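Local coordinates for protein peptide amidase (PDB 1M22) that probably hydrolyses amide bonds as an amidase signature enzyme, using a serine nucleophile with a second serine and a lysine as proton donors and acceptors, at residues Arg323-Glu335 against Leu371-Tyr385. Residues are numbered along the deposited sequence; the frame is centred on the assembly and turned at random.
Sequences RTLLLYEFKAGLE and LVEADATAGLADPAY
Arg323 reaches Glu373 through a chain extended as far as NE, where chi4 (-68°) turns the guanidinium. NH1 donates to OE2 at 3.1 Å; OE2 lies in the guanidinium plane but is met from above its own carboxylate plane, and with the planes 72° apart the salt bridge is skewed, its NH2 bond to OE1 weak. Leu327 lays CD1 against Glu373 CG and CD, 3.4 Å from each, and CD2 against Ala374 CB. Tyr328 is clamped on both faces, with Thr377 CB over the ring centre on one and Tyr385 CB on the other, each 3.7 Å from the centroid; Gly379 O lies at its edge. Its OH is 3.0 Å from Asp382 OD2, a weak bond that may compete with a water accepting from Ala378 N. Asp382 itself N-caps the helix that carries Tyr385, accepting from Ala384 N. Glu329 OE2 accepts from Tyr385 OH at 2.6 Å, on its anti side and out of the carboxylate plane, and Ser218 and Ser220 bind the same carboxylate. Phe330 receives Ala374 CB at its ring edge and Leu371 CD2 obliquely. Lys331, all-anti from chi1 onward, carries NZ past Ala374 O to Asp375 O, 2.8 Å away. Ala332 CB touches Leu380 CD1 at 3.9 Å. The axes of 323-335 and 371-375 cross at -81°, 8.5 Å apart; the end of helix 369-375, the following loop and the start of helix 383-407 pack along one side of helix 319-340, with helix 348-357 against Leu371 and Ala374.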
loop_
_atom_site.group_PDB
_atom_site.type_symbol
_atom_site.label_atom_id
_atom_site.label_comp_id
_atom_site.label_asym_id
_atom_site.label_seq_id
_atom_site.Cartn_x
_atom_site.Cartn_y
_atom_site.Cartn_z
ATOM N N ARG A 323 11.371 -13.084 -10.231
ATOM C CA ARG A 323 12.200 -12.116 -10.939
ATOM C C ARG A 323 11.874 -12.186 -12.425
ATOM O O ARG A 323 11.678 -11.166 -13.083
ATOM C CB ARG A 323 13.680 -12.444 -10.704
ATOM C CG ARG A 323 14.680 -11.510 -11.372
ATOM C CD ARG A 323 16.101 -11.926 -11.007
ATOM N NE ARG A 323 17.110 -10.962 -11.442
ATOM C CZ ARG A 323 17.429 -10.720 -12.710
ATOM N NH1 ARG A 323 16.819 -11.372 -13.691
ATOM N NH2 ARG A 323 18.365 -9.825 -12.997
ATOM N N THR A 324 11.803 -13.406 -12.944
ATOM C CA THR A 324 11.504 -13.621 -14.349
ATOM C C THR A 324 10.127 -13.108 -14.759
ATOM O O THR A 324 10.002 -12.357 -15.726
ATOM C CB THR A 324 11.595 -15.120 -14.701
ATOM O OG1 THR A 324 12.942 -15.572 -14.508
ATOM C CG2 THR A 324 11.185 -15.359 -16.145
ATOM N N LEU A 325 9.088 -13.491 -14.023
ATOM C CA LEU A 325 7.748 -13.059 -14.401
ATOM C C LEU A 325 7.576 -11.542 -14.327
ATOM O O LEU A 325 6.879 -10.959 -15.153
ATOM C CB LEU A 325 6.689 -13.783 -13.552
ATOM C CG LEU A 325 6.430 -13.376 -12.103
ATOM C CD1 LEU A 325 5.410 -12.242 -12.065
ATOM C CD2 LEU A 325 5.894 -14.575 -11.336
ATOM N N LEU A 326 8.221 -10.901 -13.356
ATOM C CA LEU A 326 8.114 -9.451 -13.229
ATOM C C LEU A 326 8.719 -8.726 -14.431
ATOM O O LEU A 326 8.152 -7.754 -14.921
ATOM C CB LEU A 326 8.791 -8.967 -11.941
ATOM C CG LEU A 326 8.155 -9.407 -10.619
ATOM C CD1 LEU A 326 8.938 -8.818 -9.456
ATOM C CD2 LEU A 326 6.707 -8.952 -10.565
ATOM N N LEU A 327 9.869 -9.198 -14.904
ATOM C CA LEU A 327 10.517 -8.573 -16.052
ATOM C C LEU A 327 9.634 -8.656 -17.293
ATOM O O LEU A 327 9.433 -7.661 -17.986
ATOM C CB LEU A 327 11.870 -9.241 -16.324
ATOM C CG LEU A 327 12.969 -8.985 -15.289
ATOM C CD1 LEU A 327 14.129 -9.939 -15.521
ATOM C CD2 LEU A 327 13.433 -7.539 -15.379
ATOM N N TYR A 328 9.098 -9.841 -17.566
ATOM C CA TYR A 328 8.240 -10.023 -18.729
ATOM C C TYR A 328 6.946 -9.227 -18.632
ATOM O O TYR A 328 6.542 -8.556 -19.582
ATOM C CB TYR A 328 7.887 -11.502 -18.917
ATOM C CG TYR A 328 8.959 -12.332 -19.587
ATOM C CD1 TYR A 328 10.100 -12.728 -18.893
ATOM C CD2 TYR A 328 8.818 -12.739 -20.914
ATOM C CE1 TYR A 328 11.078 -13.517 -19.503
ATOM C CE2 TYR A 328 9.788 -13.526 -21.533
ATOM C CZ TYR A 328 10.912 -13.910 -20.822
ATOM O OH TYR A 328 11.869 -14.699 -21.423
ATOM N N GLU A 329 6.291 -9.302 -17.480
ATOM C CA GLU A 329 5.031 -8.600 -17.309
ATOM C C GLU A 329 5.192 -7.087 -17.268
ATOM O O GLU A 329 4.297 -6.358 -17.690
ATOM C CB GLU A 329 4.316 -9.122 -16.058
ATOM C CG GLU A 329 3.914 -10.590 -16.198
ATOM C CD GLU A 329 3.087 -11.113 -15.043
ATOM O OE1 GLU A 329 2.693 -10.309 -14.167
ATOM O OE2 GLU A 329 2.824 -12.335 -15.014
ATOM N N PHE A 330 6.332 -6.607 -16.780
ATOM C CA PHE A 330 6.566 -5.168 -16.724
ATOM C C PHE A 330 6.624 -4.581 -18.134
ATOM O O PHE A 330 5.984 -3.572 -18.416
ATOM C CB PHE A 330 7.868 -4.856 -15.978
ATOM C CG PHE A 330 8.230 -3.393 -15.969
ATOM C CD1 PHE A 330 7.457 -2.467 -15.270
ATOM C CD2 PHE A 330 9.339 -2.938 -16.677
ATOM C CE1 PHE A 330 7.783 -1.111 -15.279
ATOM C CE2 PHE A 330 9.675 -1.586 -16.694
ATOM C CZ PHE A 330 8.896 -0.669 -15.994
ATOM N N LYS A 331 7.383 -5.210 -19.027
ATOM C CA LYS A 331 7.460 -4.683 -20.384
ATOM C C LYS A 331 6.090 -4.721 -21.053
ATOM O O LYS A 331 5.632 -3.720 -21.606
ATOM C CB LYS A 331 8.456 -5.471 -21.237
ATOM C CG LYS A 331 8.565 -4.913 -22.649
ATOM C CD LYS A 331 9.520 -5.713 -23.517
ATOM C CE LYS A 331 9.652 -5.075 -24.889
ATOM N NZ LYS A 331 10.620 -5.813 -25.749
ATOM N N ALA A 332 5.435 -5.873 -20.997
ATOM C CA ALA A 332 4.125 -6.024 -21.615
ATOM C C ALA A 332 3.097 -5.063 -21.028
ATOM O O ALA A 332 2.394 -4.368 -21.762
ATOM C CB ALA A 332 3.642 -7.461 -21.467
ATOM N N GLY A 333 3.021 -5.020 -19.700
ATOM C CA GLY A 333 2.062 -4.154 -19.038
ATOM C C GLY A 333 2.310 -2.669 -19.212
ATOM O O GLY A 333 1.374 -1.903 -19.462
ATOM N N LEU A 334 3.564 -2.248 -19.077
ATOM C CA LEU A 334 3.883 -0.834 -19.216
ATOM C C LEU A 334 3.576 -0.331 -20.620
ATOM O O LEU A 334 2.999 0.745 -20.788
ATOM C CB LEU A 334 5.358 -0.572 -18.887
ATOM C CG LEU A 334 5.737 0.913 -18.915
ATOM C CD1 LEU A 334 4.996 1.657 -17.808
ATOM C CD2 LEU A 334 7.240 1.061 -18.741
ATOM N N GLU A 335 3.952 -1.105 -21.632
ATOM C CA GLU A 335 3.692 -0.674 -22.996
ATOM C C GLU A 335 2.190 -0.659 -23.280
ATOM O O GLU A 335 1.705 0.220 -23.990
ATOM C CB GLU A 335 4.466 -1.554 -23.986
ATOM C CG GLU A 335 5.971 -1.552 -23.692
ATOM C CD GLU A 335 6.833 -2.009 -24.856
ATOM O OE1 GLU A 335 6.441 -2.961 -25.560
ATOM O OE2 GLU A 335 7.917 -1.420 -25.050
ATOM N N LEU A 371 14.902 -1.765 -16.151
ATOM C CA LEU A 371 14.226 -1.341 -17.373
ATOM C C LEU A 371 14.925 -1.998 -18.559
ATOM O O LEU A 371 14.281 -2.518 -19.466
ATOM C CB LEU A 371 14.291 0.178 -17.548
ATOM C CG LEU A 371 13.689 1.075 -16.466
ATOM C CD1 LEU A 371 13.674 2.510 -16.967
ATOM C CD2 LEU A 371 12.269 0.622 -16.133
ATOM N N VAL A 372 16.256 -1.966 -18.534
ATOM C CA VAL A 372 17.062 -2.545 -19.599
ATOM C C VAL A 372 16.840 -4.049 -19.719
ATOM O O VAL A 372 16.668 -4.566 -20.821
ATOM C CB VAL A 372 18.562 -2.250 -19.360
ATOM C CG1 VAL A 372 19.424 -3.017 -20.361
ATOM C CG2 VAL A 372 18.813 -0.749 -19.494
ATOM N N GLU A 373 16.834 -4.756 -18.595
ATOM C CA GLU A 373 16.622 -6.195 -18.646
ATOM C C GLU A 373 15.208 -6.528 -19.114
ATOM O O GLU A 373 15.009 -7.448 -19.905
ATOM C CB GLU A 373 16.890 -6.837 -17.282
ATOM C CG GLU A 373 16.620 -8.335 -17.268
ATOM C CD GLU A 373 17.339 -9.065 -16.150
ATOM O OE1 GLU A 373 17.457 -8.500 -15.043
ATOM O OE2 GLU A 373 17.773 -10.215 -16.379
ATOM N N ALA A 374 14.223 -5.774 -18.634
ATOM C CA ALA A 374 12.840 -6.015 -19.025
ATOM C C ALA A 374 12.621 -5.787 -20.521
ATOM O O ALA A 374 11.884 -6.526 -21.171
ATOM C CB ALA A 374 11.904 -5.115 -18.219
ATOM N N ASP A 375 13.274 -4.771 -21.077
ATOM C CA ASP A 375 13.103 -4.472 -22.493
ATOM C C ASP A 375 13.598 -5.589 -23.406
ATOM O O ASP A 375 13.132 -5.722 -24.539
ATOM C CB ASP A 375 13.814 -3.166 -22.850
ATOM C CG ASP A 375 13.398 -2.634 -24.205
ATOM O OD1 ASP A 375 12.177 -2.518 -24.438
ATOM O OD2 ASP A 375 14.285 -2.330 -25.032
ATOM N N ALA A 376 14.526 -6.400 -22.906
ATOM C CA ALA A 376 15.089 -7.494 -23.689
ATOM C C ALA A 376 14.294 -8.794 -23.616
ATOM O O ALA A 376 14.668 -9.781 -24.248
ATOM C CB ALA A 376 16.534 -7.743 -23.259
ATOM N N THR A 377 13.208 -8.811 -22.846
ATOM C CA THR A 377 12.402 -10.025 -22.748
ATOM C C THR A 377 11.636 -10.244 -24.050
ATOM O O THR A 377 11.176 -9.293 -24.681
ATOM C CB THR A 377 11.417 -9.969 -21.553
ATOM O OG1 THR A 377 10.557 -8.829 -21.675
ATOM C CG2 THR A 377 12.186 -9.893 -20.245
ATOM N N ALA A 378 11.508 -11.506 -24.447
ATOM C CA ALA A 378 10.836 -11.869 -25.690
ATOM C C ALA A 378 9.352 -11.526 -25.730
ATOM O O ALA A 378 8.891 -10.826 -26.631
ATOM C CB ALA A 378 11.030 -13.357 -25.964
ATOM N N GLY A 379 8.607 -12.027 -24.753
ATOM C CA GLY A 379 7.180 -11.772 -24.711
ATOM C C GLY A 379 6.473 -12.780 -23.832
ATOM O O GLY A 379 7.084 -13.735 -23.355
ATOM N N LEU A 380 5.174 -12.587 -23.638
ATOM C CA LEU A 380 4.392 -13.466 -22.777
ATOM C C LEU A 380 4.151 -14.882 -23.304
ATOM O O LEU A 380 3.606 -15.724 -22.592
ATOM C CB LEU A 380 3.056 -12.795 -22.448
ATOM C CG LEU A 380 3.185 -11.406 -21.809
ATOM C CD1 LEU A 380 1.811 -10.852 -21.501
ATOM C CD2 LEU A 380 4.014 -11.492 -20.536
ATOM N N ALA A 381 4.561 -15.148 -24.542
ATOM C CA ALA A 381 4.384 -16.473 -25.128
ATOM C C ALA A 381 5.614 -17.347 -24.888
ATOM O O ALA A 381 5.607 -18.542 -25.188
ATOM C CB ALA A 381 4.111 -16.353 -26.626
ATOM N N ASP A 382 6.665 -16.742 -24.342
ATOM C CA ASP A 382 7.905 -17.455 -24.058
ATOM C C ASP A 382 7.659 -18.553 -23.024
ATOM O O ASP A 382 7.167 -18.285 -21.928
ATOM C CB ASP A 382 8.954 -16.479 -23.523
ATOM C CG ASP A 382 10.344 -17.079 -23.485
ATOM O OD1 ASP A 382 10.482 -18.246 -23.064
ATOM O OD2 ASP A 382 11.303 -16.378 -23.871
ATOM N N PRO A 383 8.004 -19.806 -23.360
ATOM C CA PRO A 383 7.813 -20.936 -22.447
ATOM C C PRO A 383 8.447 -20.717 -21.073
ATOM O O PRO A 383 7.890 -21.125 -20.055
ATOM C CB PRO A 383 8.455 -22.098 -23.201
ATOM C CG PRO A 383 8.189 -21.742 -24.630
ATOM C CD PRO A 383 8.522 -20.270 -24.662
ATOM N N ALA A 384 9.611 -20.074 -21.051
ATOM C CA ALA A 384 10.314 -19.808 -19.801
ATOM C C ALA A 384 9.488 -18.903 -18.893
ATOM O O ALA A 384 9.472 -19.078 -17.673
ATOM C CB ALA A 384 11.667 -19.167 -20.087
ATOM N N TYR A 385 8.812 -17.926 -19.488
ATOM C CA TYR A 385 7.979 -17.015 -18.713
ATOM C C TYR A 385 6.762 -17.764 -18.189
ATOM O O TYR A 385 6.418 -17.664 -17.010
ATOM C CB TYR A 385 7.515 -15.833 -19.569
ATOM C CG TYR A 385 6.285 -15.155 -19.008
ATOM C CD1 TYR A 385 6.344 -14.427 -17.819
ATOM C CD2 TYR A 385 5.048 -15.304 -19.629
ATOM C CE1 TYR A 385 5.193 -13.871 -17.258
ATOM C CE2 TYR A 385 3.894 -14.758 -19.079
ATOM C CZ TYR A 385 3.972 -14.043 -17.892
ATOM O OH TYR A 385 2.819 -13.528 -17.349
HETATM O O HOH W 1 7.728 -8.981 -22.137
HETATM O O HOH W 2 12.819 -13.482 -23.452
HETATM O O HOH W 3 8.470 -8.016 -26.095
HETATM O O HOH W 4 10.543 -1.215 -25.980
#